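Local coordinates for extracellular ligand-binding receptor (Desulfitobacterium hafniense, PDB 4Q6B), which probably serves as the substrate-binding component of an ABC transporter for amino acids, holding leucine between its two lobes, at residues A77-R82 with I294-A299; G98-S103 with T310-L315; L32-I37 with L48-A53; R121-D126 with A286-D291. All blocks are in the same frame, centred on the assembly; numbering follows the deposited sequence.

Interaction 1. Residues A77-R82 with I294-A299; sequences AVIGHR and ILLAEA. With LEU (leucine), chain B.
One face of the R82 guanidinium is covered by the isobutyl end of the bound leucine: ligand CD1 stands 3.8 Å above the guanidinium plane, displaced toward its rim, and ligand CD2 comes within 3.6 Å of R82 NH2. With CG anti to the backbone N (chi1 -174°) and the chain extended from CG to NE, the flat group travels far enough from the strand to lie over the ligand. The contact is van der Waals; the leucine's own polar atoms are held by S84, A105, T107 and N231. A serine in place of R82 would take away this flat cover and is likely to leave the ligand's methyl groups less firmly placed. Further back, the other flat group, the H81 imidazole, is hydrogen-bonded through both nitrogens, ND1 to D55 and NE2 to Y94. The contact with the helix is carried by L296, whose branched end fits between two strand residues. L296 CD1 lies 3.6 Å from I79 CG1, the two chains lying alongside and pointing opposite ways, while L296 CD2 is 4.1 Å from A77 CB. Alanine suits that place because L311 packs there too. L296 also touches I13 and L315, and I79 touches F26. Strand 75-79, between strands 10-17 and 101-103 in the parallel sheet, is thus covered by helix 284-301, with helices 26-39 and 311-317 close by.

Interaction 2. Residues G98-S103 with T310-L315; sequences GLVMLS and TLAQGL
V100 and L315 meet end to end, V100 CG1 3.9 Å from L315 CD1, while the second branch of the valine is turned to L311 and A312. The torsion explains this division of labour: CG1 is anti to the backbone N (chi1 162°), which leaves CG2 anti to the carbonyl carbon and directed at the helix. CG2 approaches the helix backbone itself, 3.7 Å from A312 N, and the same methyl lies 4.1 Å from A312 CB. It also sits 4.1 Å from L311 CB, so one methyl rests against two consecutive residues. Such an approach suits a small residue at 312: an alanine lets the valine come down onto the main chain, and the CA atoms of V100 and A312 are 6.1 Å apart. L311 and L315, one turn apart and both with CB pointing toward segment 98-103, supply the bulk; the backbone bond from L315 N to L311 O (2.9 Å) keeps that spacing. F120 adds an aromatic wall against A312 and L315. On the opposite face of the sheet, selenomethionine M101 packs on helix 84-97, which ends in a Schellman motif at G98, whose positive phi suits a residue without a side chain. Helices on both faces of a parallel sheet make the alpha/beta/alpha sandwich of a periplasmic binding protein lobe.

Interaction 3. Residues L32-I37 with L48-A53; sequences LAVQEI and LSLVKA
V34 sends its CB toward L48 and L50, and the two branches beyond it find different partners. CG1, anti to the backbone N (chi1 171°), comes down on the main chain and lies 3.5 Å from L48 O. CG2 turns instead to the isobutyl group of L50, 3.7 Å from L50 CG and 3.8 Å from L50 CD2; the two side chains run alongside in opposed senses. The same methyl reaches L48 more loosely, 4.3 Å from L48 CD2. A valine fits here because both branches start at CB, so it can cover a strand backbone and a neighbouring leucine without a long side chain. One turn on, I37 crosses L48 obliquely and places CG2 3.8 Å from L48 CD2, leaving its longer branch to lead away toward I294 and A297. The segments run nearly antiparallel, at 157°, with their axes 8.5 Å apart at closest approach. They are the helix and the second strand of the beta-alpha-beta unit formed by strand 10-17, helix 26-39 and strand 47-54. L48 and L50 also touch I13 of strand 10-17, and A33 and I37 lie against helix 284-301, so helix 26-39 covers this edge of the sheet beside helix 284-301, which packs on the same sheet.

Interaction 4. Residues R121-D126 with A286-D291; sequences RNIPSD and AAAGYD
N122 and A288 make the firm part of this contact: N122 ND2 gives a hydrogen bond to A288 O, 3.0 Å long and nearly straight at 163°. The acceptor lies practically in the amide plane of N122, while the donor arrives a little tilted from the plane of the helix carbonyl. A chi1 of 68° folds CG back over the main chain, which brings the short amide to the helix. Asparagine suits the site, offering an N-H donor on a side chain short enough to reach the helix carbonyl from the neighbouring loop; N122 is itself buried. A leucine here would lack that donor and would probably leave A288 O without its side-chain partner and the loop less firmly tied. Contacts around it are looser: I123 CG2 rests 4.0 Å from A288 CB, and N122 ND2 lies 3.9 Å from D291 CB, the carboxylate turned 71° from the amide and bound elsewhere, to H328 and to the backbone N atoms of V324 and M325. Farther along, S125 and D126 are partly exposed; S125 is the N-cap of helix 126-139. Leading from the outermost strand of the five-stranded sheet, 119-121, to helix 126-139, R121-D126 is probably one of the hinge crossovers of type I periplasmic binding proteins.

Helix 284-301 ties the set together, serving interactions 1 and 4, whose centres are about 10 Å apart, and touching interaction 3, where I37 CD1 lies 3.6 Å from A297 CB and A33 CB 3.5 Å from Y290 CD2. Interactions 1 and 2, centres about 8 Å apart, sit on adjoining strands, with V78 O 2.7 Å from L102 N. Segment 98-103 then continues the series to interaction 4, S103 O lying 3.1 Å from N122 N. Two contacts approach the leucine: interaction 1 through R82, and interaction 4 with the I123 side chain about 6 Å away. Interactions 2 and 3, centres about 17 Å apart, do not touch each other.

Interaction 1. Residues A77-R82 with I294-A299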
loop_
_atom_site.group_PDB
_atom_site.type_symbol
_atom_site.label_atom_id
_atom_site.label_comp_id
_atom_site.label_asym_id
_atom_site.label_seq_id
_atom_site.Cartn_x
_atom_site.Cartn_y
_atom_site.Cartn_z
ATOM N N ALA A 77 16.361 7.401 9.824
ATOM C CA ALA A 77 15.588 6.820 8.713
ATOM C C ALA A 77 14.274 7.601 8.626
ATOM O O ALA A 77 13.892 8.324 9.562
ATOM C CB ALA A 77 15.298 5.335 8.964
ATOM N N VAL A 78 13.587 7.465 7.492
ATOM C CA VAL A 78 12.260 8.056 7.278
ATOM C C VAL A 78 11.238 7.024 6.824
ATOM O O VAL A 78 11.511 6.185 5.946
ATOM C CB VAL A 78 12.357 9.212 6.217
ATOM C CG1 VAL A 78 10.957 9.825 5.831
ATOM C CG2 VAL A 78 13.284 10.262 6.750
ATOM N N ILE A 79 10.044 7.118 7.423
ATOM C CA ILE A 79 8.867 6.320 7.040
ATOM C C ILE A 79 7.983 7.262 6.235
ATOM O O ILE A 79 7.608 8.324 6.718
ATOM C CB ILE A 79 8.074 5.819 8.278
ATOM C CG1 ILE A 79 8.932 4.775 8.994
ATOM C CG2 ILE A 79 6.796 5.082 7.829
ATOM C CD1 ILE A 79 8.350 4.324 10.308
ATOM N N GLY A 80 7.708 6.897 4.990
ATOM C CA GLY A 80 6.850 7.700 4.130
ATOM C C GLY A 80 7.275 7.483 2.673
ATOM O O GLY A 80 8.099 6.609 2.437
ATOM N N HIS A 81 6.681 8.218 1.710
ATOM C CA HIS A 81 5.476 9.034 1.929
ATOM C C HIS A 81 4.268 8.137 1.564
ATOM O O HIS A 81 4.435 6.921 1.335
ATOM C CB HIS A 81 5.518 10.300 1.050
ATOM C CG HIS A 81 6.636 11.244 1.406
ATOM N ND1 HIS A 81 6.408 12.582 1.683
ATOM C CD2 HIS A 81 7.972 11.054 1.556
ATOM C CE1 HIS A 81 7.550 13.170 1.986
ATOM N NE2 HIS A 81 8.518 12.268 1.915
ATOM N N ARG A 82 3.065 8.698 1.505
ATOM C CA ARG A 82 1.878 7.856 1.241
ATOM C C ARG A 82 1.662 7.753 -0.258
ATOM O O ARG A 82 1.614 6.641 -0.830
ATOM C CB ARG A 82 0.631 8.491 1.848
ATOM C CG ARG A 82 -0.619 7.601 1.732
ATOM C CD ARG A 82 -1.817 8.293 2.425
ATOM N NE ARG A 82 -3.064 7.517 2.423
ATOM C CZ ARG A 82 -4.043 7.673 1.540
ATOM N NH1 ARG A 82 -5.139 6.925 1.631
ATOM N NH2 ARG A 82 -3.919 8.572 0.570
ATOM N N ILE A 294 8.867 -1.446 13.512
ATOM C CA ILE A 294 9.512 -2.591 14.143
ATOM C C ILE A 294 10.711 -3.038 13.285
ATOM O O ILE A 294 11.794 -3.382 13.825
ATOM C CB ILE A 294 8.552 -3.770 14.369
ATOM C CG1 ILE A 294 7.398 -3.401 15.324
ATOM C CG2 ILE A 294 9.319 -4.966 14.980
ATOM C CD1 ILE A 294 7.819 -2.906 16.667
ATOM N N LEU A 295 10.507 -3.052 11.961
ATOM C CA LEU A 295 11.540 -3.443 10.994
ATOM C C LEU A 295 12.744 -2.504 11.124
ATOM O O LEU A 295 13.885 -2.944 11.284
ATOM C CB LEU A 295 10.997 -3.344 9.554
ATOM C CG LEU A 295 10.237 -4.468 8.825
ATOM C CD1 LEU A 295 9.141 -3.966 7.854
ATOM C CD2 LEU A 295 11.237 -5.341 8.077
ATOM N N LEU A 296 12.481 -1.201 11.100
ATOM C CA LEU A 296 13.594 -0.230 11.162
ATOM C C LEU A 296 14.333 -0.327 12.499
ATOM O O LEU A 296 15.576 -0.207 12.584
ATOM C CB LEU A 296 13.124 1.199 10.953
ATOM C CG LEU A 296 12.642 1.495 9.553
ATOM C CD1 LEU A 296 11.929 2.865 9.535
ATOM C CD2 LEU A 296 13.828 1.521 8.590
ATOM N N ALA A 297 13.598 -0.567 13.571
ATOM C CA ALA A 297 14.270 -0.644 14.872
ATOM C C ALA A 297 15.168 -1.864 14.934
ATOM O O ALA A 297 16.285 -1.794 15.470
ATOM C CB ALA A 297 13.230 -0.625 16.038
ATOM N N GLU A 298 14.703 -2.977 14.360
ATOM C CA GLU A 298 15.522 -4.189 14.350
ATOM C C GLU A 298 16.788 -3.919 13.538
ATOM O O GLU A 298 17.881 -4.245 14.001
ATOM C CB GLU A 298 14.718 -5.370 13.785
ATOM C CG GLU A 298 15.369 -6.708 13.961
ATOM C CD GLU A 298 14.340 -7.816 14.096
ATOM O OE1 GLU A 298 13.325 -7.618 14.814
ATOM O OE2 GLU A 298 14.535 -8.881 13.475
ATOM N N ALA A 299 16.660 -3.295 12.365
ATOM C CA ALA A 299 17.882 -3.023 11.560
ATOM C C ALA A 299 18.792 -2.038 12.279
ATOM O O ALA A 299 20.039 -2.173 12.258
ATOM C CB ALA A 299 17.525 -2.510 10.187
HETATM N N LEU B . -1.207 3.262 -3.123
HETATM C CA LEU B . -1.418 4.702 -3.311
HETATM C C LEU B . -0.239 5.328 -4.036
HETATM O O LEU B . -0.257 6.506 -4.369
HETATM C CB LEU B . -1.618 5.368 -1.950
HETATM C CG LEU B . -2.955 4.802 -1.461
HETATM C CD1 LEU B . -2.847 4.312 -0.047
HETATM C CD2 LEU B . -4.128 5.758 -1.626
HETATM O OXT LEU B . 0.733 4.615 -4.326
#

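Interaction 2. Residues G98-S103 with T310-L315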
loop_
_atom_site.group_PDB
_atom_site.type_symbol
_atom_site.label_atom_id
_atom_site.label_comp_id
_atom_site.label_asym_id
_atom_site.label_seq_id
_atom_site.Cartn_x
_atom_site.Cartn_y
_atom_site.Cartn_z
ATOM N N GLY A 98 21.705 9.403 1.260
ATOM C CA GLY A 98 22.062 8.164 1.940
ATOM C C GLY A 98 21.208 8.000 3.179
ATOM O O GLY A 98 21.729 7.649 4.230
ATOM N N LEU A 99 19.913 8.315 3.073
ATOM C CA LEU A 99 18.987 8.124 4.189
ATOM C C LEU A 99 17.852 7.216 3.753
ATOM O O LEU A 99 17.227 7.470 2.721
ATOM C CB LEU A 99 18.432 9.500 4.584
ATOM C CG LEU A 99 17.476 9.593 5.777
ATOM C CD1 LEU A 99 18.218 9.113 7.030
ATOM C CD2 LEU A 99 17.055 11.059 5.913
ATOM N N VAL A 100 17.593 6.161 4.531
ATOM C CA VAL A 100 16.494 5.251 4.209
ATOM C C VAL A 100 15.148 5.943 4.180
ATOM O O VAL A 100 14.797 6.721 5.073
ATOM C CB VAL A 100 16.447 4.064 5.187
ATOM C CG1 VAL A 100 15.049 3.337 5.157
ATOM C CG2 VAL A 100 17.554 3.089 4.853
HETATM N N MSE A 101 14.409 5.686 3.098
HETATM C CA MSE A 101 13.006 6.055 3.026
HETATM C C MSE A 101 12.225 4.755 2.914
HETATM O O MSE A 101 12.501 3.958 2.032
HETATM C CB MSE A 101 12.727 6.901 1.782
HETATM C CG MSE A 101 11.344 7.536 1.852
HETATM SE SE MSE A 101 10.621 7.992 0.068
HETATM C CE MSE A 101 10.026 6.181 -0.351
ATOM N N LEU A 102 11.311 4.499 3.841
ATOM C CA LEU A 102 10.572 3.207 3.807
ATOM C C LEU A 102 9.094 3.561 3.700
ATOM O O LEU A 102 8.547 4.116 4.656
ATOM C CB LEU A 102 10.874 2.390 5.064
ATOM C CG LEU A 102 10.055 1.119 5.292
ATOM C CD1 LEU A 102 10.288 0.110 4.209
ATOM C CD2 LEU A 102 10.462 0.472 6.645
ATOM N N SER A 103 8.472 3.291 2.554
ATOM C CA SER A 103 7.080 3.654 2.366
ATOM C C SER A 103 6.120 2.547 2.718
ATOM O O SER A 103 6.208 1.442 2.237
ATOM C CB SER A 103 6.770 4.114 0.943
ATOM O OG SER A 103 5.405 4.468 0.838
ATOM N N THR A 310 24.538 3.394 6.060
ATOM C CA THR A 310 24.745 1.938 6.213
ATOM C C THR A 310 23.459 1.169 6.545
ATOM O O THR A 310 23.484 -0.046 6.585
ATOM C CB THR A 310 25.768 1.635 7.332
ATOM O OG1 THR A 310 25.210 2.031 8.598
ATOM C CG2 THR A 310 27.052 2.431 7.099
ATOM N N LEU A 311 22.345 1.847 6.750
ATOM C CA LEU A 311 21.145 1.165 7.229
ATOM C C LEU A 311 20.449 0.349 6.122
ATOM O O LEU A 311 19.978 -0.760 6.391
ATOM C CB LEU A 311 20.167 2.156 7.842
ATOM C CG LEU A 311 18.989 1.472 8.531
ATOM C CD1 LEU A 311 19.473 0.660 9.775
ATOM C CD2 LEU A 311 17.964 2.569 8.884
ATOM N N ALA A 312 20.461 0.865 4.884
ATOM C CA ALA A 312 19.808 0.168 3.753
ATOM C C ALA A 312 20.320 -1.258 3.586
ATOM O O ALA A 312 19.521 -2.195 3.425
ATOM C CB ALA A 312 20.020 0.959 2.442
ATOM N N GLN A 313 21.632 -1.438 3.615
ATOM C CA GLN A 313 22.190 -2.780 3.530
ATOM C C GLN A 313 21.752 -3.612 4.724
ATOM O O GLN A 313 21.531 -4.795 4.596
ATOM C CB GLN A 313 23.714 -2.791 3.334
ATOM C CG GLN A 313 24.298 -4.142 2.913
ATOM C CD GLN A 313 23.684 -4.710 1.635
ATOM O OE1 GLN A 313 23.636 -4.051 0.614
ATOM N NE2 GLN A 313 23.200 -5.936 1.707
ATOM N N GLY A 314 21.637 -2.988 5.889
ATOM C CA GLY A 314 21.181 -3.722 7.057
ATOM C C GLY A 314 19.749 -4.207 6.890
ATOM O O GLY A 314 19.421 -5.304 7.339
ATOM N N LEU A 315 18.900 -3.405 6.246
ATOM C CA LEU A 315 17.525 -3.867 5.961
ATOM C C LEU A 315 17.481 -5.060 5.020
ATOM O O LEU A 315 16.697 -6.028 5.218
ATOM C CB LEU A 315 16.662 -2.738 5.377
ATOM C CG LEU A 315 16.162 -1.691 6.375
ATOM C CD1 LEU A 315 15.574 -0.548 5.582
ATOM C CD2 LEU A 315 15.134 -2.261 7.340
#

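Interaction 3. Residues L32-I37 with L48-A53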
loop_
_atom_site.group_PDB
_atom_site.type_symbol
_atom_site.label_atom_id
_atom_site.label_comp_id
_atom_site.label_asym_id
_atom_site.label_seq_id
_atom_site.Cartn_x
_atom_site.Cartn_y
_atom_site.Cartn_z
ATOM N N LEU A 32 1.936 2.699 18.738
ATOM C CA LEU A 32 1.970 1.375 19.363
ATOM C C LEU A 32 3.332 0.683 19.166
ATOM O O LEU A 32 3.818 0.025 20.077
ATOM C CB LEU A 32 0.837 0.502 18.807
ATOM C CG LEU A 32 0.525 -0.763 19.604
ATOM C CD1 LEU A 32 -0.117 -0.513 20.986
ATOM C CD2 LEU A 32 -0.379 -1.712 18.815
ATOM N N ALA A 33 3.934 0.802 17.987
ATOM C CA ALA A 33 5.251 0.151 17.755
ATOM C C ALA A 33 6.380 0.795 18.538
ATOM O O ALA A 33 7.243 0.113 19.071
ATOM C CB ALA A 33 5.567 0.166 16.287
ATOM N N VAL A 34 6.380 2.122 18.557
ATOM C CA VAL A 34 7.387 2.833 19.308
ATOM C C VAL A 34 7.291 2.462 20.789
ATOM O O VAL A 34 8.323 2.269 21.475
ATOM C CB VAL A 34 7.184 4.333 19.130
ATOM C CG1 VAL A 34 8.105 5.082 20.085
ATOM C CG2 VAL A 34 7.497 4.711 17.688
ATOM N N GLN A 35 6.063 2.339 21.306
ATOM C CA GLN A 35 5.858 1.996 22.724
ATOM C C GLN A 35 6.398 0.596 22.992
ATOM O O GLN A 35 7.033 0.326 24.026
ATOM C CB GLN A 35 4.361 1.970 23.117
ATOM C CG GLN A 35 3.559 3.264 22.988
ATOM C CD GLN A 35 3.842 4.304 24.070
ATOM O OE1 GLN A 35 3.267 5.404 24.043
ATOM N NE2 GLN A 35 4.720 3.967 25.028
ATOM N N GLU A 36 6.183 -0.292 22.026
ATOM C CA GLU A 36 6.664 -1.671 22.171
ATOM C C GLU A 36 8.203 -1.695 22.174
ATOM O O GLU A 36 8.805 -2.381 22.987
ATOM C CB GLU A 36 6.092 -2.543 21.027
ATOM C CG GLU A 36 6.627 -3.973 20.989
ATOM C CD GLU A 36 6.301 -4.786 22.240
ATOM O OE1 GLU A 36 7.099 -5.693 22.574
ATOM O OE2 GLU A 36 5.257 -4.534 22.888
ATOM N N ILE A 37 8.815 -0.911 21.291
ATOM C CA ILE A 37 10.285 -0.885 21.152
ATOM C C ILE A 37 10.895 -0.347 22.448
ATOM O O ILE A 37 11.818 -0.939 23.022
ATOM C CB ILE A 37 10.716 -0.019 19.980
ATOM C CG1 ILE A 37 10.355 -0.691 18.632
ATOM C CG2 ILE A 37 12.227 0.311 20.060
ATOM C CD1 ILE A 37 10.962 -2.074 18.487
ATOM N N LEU A 48 13.479 5.558 21.600
ATOM C CA LEU A 48 13.062 5.817 20.223
ATOM C C LEU A 48 11.950 6.875 20.199
ATOM O O LEU A 48 11.015 6.794 20.991
ATOM C CB LEU A 48 12.545 4.520 19.590
ATOM C CG LEU A 48 12.008 4.645 18.157
ATOM C CD1 LEU A 48 13.045 5.238 17.184
ATOM C CD2 LEU A 48 11.588 3.238 17.728
ATOM N N SER A 49 12.096 7.886 19.345
ATOM C CA SER A 49 11.060 8.907 19.181
ATOM C C SER A 49 10.781 9.202 17.726
ATOM O O SER A 49 11.639 9.040 16.841
ATOM C CB SER A 49 11.446 10.208 19.886
ATOM O OG SER A 49 11.530 9.950 21.278
ATOM N N LEU A 50 9.574 9.660 17.439
ATOM C CA LEU A 50 9.280 9.975 16.059
ATOM C C LEU A 50 9.308 11.466 15.852
ATOM O O LEU A 50 9.003 12.252 16.767
ATOM C CB LEU A 50 7.892 9.450 15.649
ATOM C CG LEU A 50 7.636 7.977 15.864
ATOM C CD1 LEU A 50 6.188 7.623 15.406
ATOM C CD2 LEU A 50 8.645 7.177 15.054
ATOM N N VAL A 51 9.716 11.875 14.660
ATOM C CA VAL A 51 9.581 13.288 14.238
ATOM C C VAL A 51 8.566 13.303 13.115
ATOM O O VAL A 51 8.878 12.928 12.004
ATOM C CB VAL A 51 10.919 13.893 13.747
ATOM C CG1 VAL A 51 10.758 15.377 13.285
ATOM C CG2 VAL A 51 12.003 13.818 14.854
ATOM N N LYS A 52 7.345 13.742 13.410
ATOM C CA LYS A 52 6.264 13.632 12.430
ATOM C C LYS A 52 6.110 14.925 11.634
ATOM O O LYS A 52 6.022 16.037 12.198
ATOM C CB LYS A 52 4.936 13.235 13.099
ATOM C CG LYS A 52 4.958 11.822 13.746
ATOM C CD LYS A 52 3.593 11.373 14.300
ATOM C CE LYS A 52 3.282 11.990 15.612
ATOM N NZ LYS A 52 2.127 11.231 16.189
ATOM N N ALA A 53 6.032 14.801 10.311
ATOM C CA ALA A 53 5.785 15.976 9.477
ATOM C C ALA A 53 4.593 15.658 8.583
ATOM O O ALA A 53 4.510 14.562 8.066
ATOM C CB ALA A 53 7.026 16.280 8.618
#

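Interaction 4. Residues R121-D126 with A286-D291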
loop_
_atom_site.group_PDB
_atom_site.type_symbol
_atom_site.label_atom_id
_atom_site.label_comp_id
_atom_site.label_asym_id
_atom_site.label_seq_id
_atom_site.Cartn_x
_atom_site.Cartn_y
_atom_site.Cartn_z
ATOM N N ARG A 121 9.814 -0.186 0.225
ATOM C CA ARG A 121 8.423 -0.140 0.712
ATOM C C ARG A 121 8.172 -1.438 1.380
ATOM O O ARG A 121 8.809 -2.416 1.022
ATOM C CB ARG A 121 7.443 0.046 -0.429
ATOM C CG ARG A 121 7.672 -0.891 -1.590
ATOM C CD ARG A 121 6.466 -0.842 -2.562
ATOM N NE ARG A 121 6.984 -1.124 -3.905
ATOM C CZ ARG A 121 6.795 -0.336 -4.953
ATOM N NH1 ARG A 121 7.376 -0.630 -6.116
ATOM N NH2 ARG A 121 6.040 0.751 -4.842
ATOM N N ASN A 122 7.276 -1.477 2.369
ATOM C CA ASN A 122 7.028 -2.745 3.099
ATOM C C ASN A 122 5.653 -3.303 2.770
ATOM O O ASN A 122 5.062 -4.040 3.550
ATOM C CB ASN A 122 7.249 -2.616 4.631
ATOM C CG ASN A 122 6.213 -1.732 5.283
ATOM O OD1 ASN A 122 5.617 -0.883 4.608
ATOM N ND2 ASN A 122 5.964 -1.934 6.574
ATOM N N ILE A 123 5.162 -2.988 1.572
ATOM C CA ILE A 123 3.855 -3.466 1.122
ATOM C C ILE A 123 4.039 -3.936 -0.318
ATOM O O ILE A 123 5.016 -3.534 -0.984
ATOM C CB ILE A 123 2.807 -2.337 1.207
ATOM C CG1 ILE A 123 3.263 -1.111 0.388
ATOM C CG2 ILE A 123 2.593 -1.907 2.690
ATOM C CD1 ILE A 123 2.157 -0.272 -0.014
ATOM N N PRO A 124 3.104 -4.746 -0.830
ATOM C CA PRO A 124 3.219 -5.189 -2.236
ATOM C C PRO A 124 2.981 -4.043 -3.198
ATOM O O PRO A 124 2.179 -3.135 -2.923
ATOM C CB PRO A 124 2.072 -6.207 -2.404
ATOM C CG PRO A 124 1.152 -5.966 -1.207
ATOM C CD PRO A 124 1.974 -5.372 -0.109
ATOM N N SER A 125 3.638 -4.105 -4.358
ATOM C CA SER A 125 3.442 -3.088 -5.390
ATOM C C SER A 125 2.180 -3.428 -6.160
ATOM O O SER A 125 1.621 -4.535 -6.013
ATOM C CB SER A 125 4.580 -3.106 -6.399
ATOM O OG SER A 125 4.460 -4.225 -7.262
ATOM N N ASP A 126 1.767 -2.478 -6.974
ATOM C CA ASP A 126 0.595 -2.648 -7.868
ATOM C C ASP A 126 0.710 -3.871 -8.747
ATOM O O ASP A 126 -0.291 -4.498 -9.066
ATOM C CB ASP A 126 0.415 -1.436 -8.803
ATOM C CG ASP A 126 0.022 -0.181 -8.070
ATOM O OD1 ASP A 126 -0.595 -0.276 -6.983
ATOM O OD2 ASP A 126 0.351 0.925 -8.600
ATOM N N ALA A 286 -2.373 1.177 9.744
ATOM C CA ALA A 286 -1.847 1.033 11.112
ATOM C C ALA A 286 -0.876 -0.141 11.136
ATOM O O ALA A 286 0.192 -0.064 11.765
ATOM C CB ALA A 286 -2.948 0.737 12.083
ATOM N N ALA A 287 -1.268 -1.229 10.466
ATOM C CA ALA A 287 -0.414 -2.437 10.424
ATOM C C ALA A 287 0.907 -2.230 9.661
ATOM O O ALA A 287 1.972 -2.661 10.115
ATOM C CB ALA A 287 -1.217 -3.634 9.830
ATOM N N ALA A 288 0.841 -1.580 8.510
ATOM C CA ALA A 288 2.040 -1.252 7.720
ATOM C C ALA A 288 2.967 -0.284 8.472
ATOM O O ALA A 288 4.193 -0.449 8.469
ATOM C CB ALA A 288 1.614 -0.683 6.363
ATOM N N GLY A 289 2.382 0.723 9.123
ATOM C CA GLY A 289 3.169 1.626 9.979
ATOM C C GLY A 289 3.847 0.901 11.130
ATOM O O GLY A 289 5.028 1.157 11.451
ATOM N N TYR A 290 3.113 0.008 11.797
ATOM C CA TYR A 290 3.647 -0.759 12.899
ATOM C C TYR A 290 4.824 -1.617 12.405
ATOM O O TYR A 290 5.934 -1.584 12.996
ATOM C CB TYR A 290 2.511 -1.596 13.544
ATOM C CG TYR A 290 2.951 -2.396 14.760
ATOM C CD1 TYR A 290 3.544 -3.652 14.626
ATOM C CD2 TYR A 290 2.763 -1.897 16.037
ATOM C CE1 TYR A 290 3.918 -4.404 15.754
ATOM C CE2 TYR A 290 3.153 -2.605 17.160
ATOM C CZ TYR A 290 3.739 -3.866 17.019
ATOM O OH TYR A 290 4.112 -4.565 18.150
ATOM N N ASP A 291 4.623 -2.365 11.323
ATOM C CA ASP A 291 5.718 -3.204 10.843
ATOM C C ASP A 291 6.914 -2.341 10.396
ATOM O O ASP A 291 8.091 -2.785 10.585
ATOM C CB ASP A 291 5.292 -4.117 9.679
ATOM C CG ASP A 291 4.685 -5.441 10.158
ATOM O OD1 ASP A 291 4.627 -5.728 11.383
ATOM O OD2 ASP A 291 4.241 -6.205 9.276
#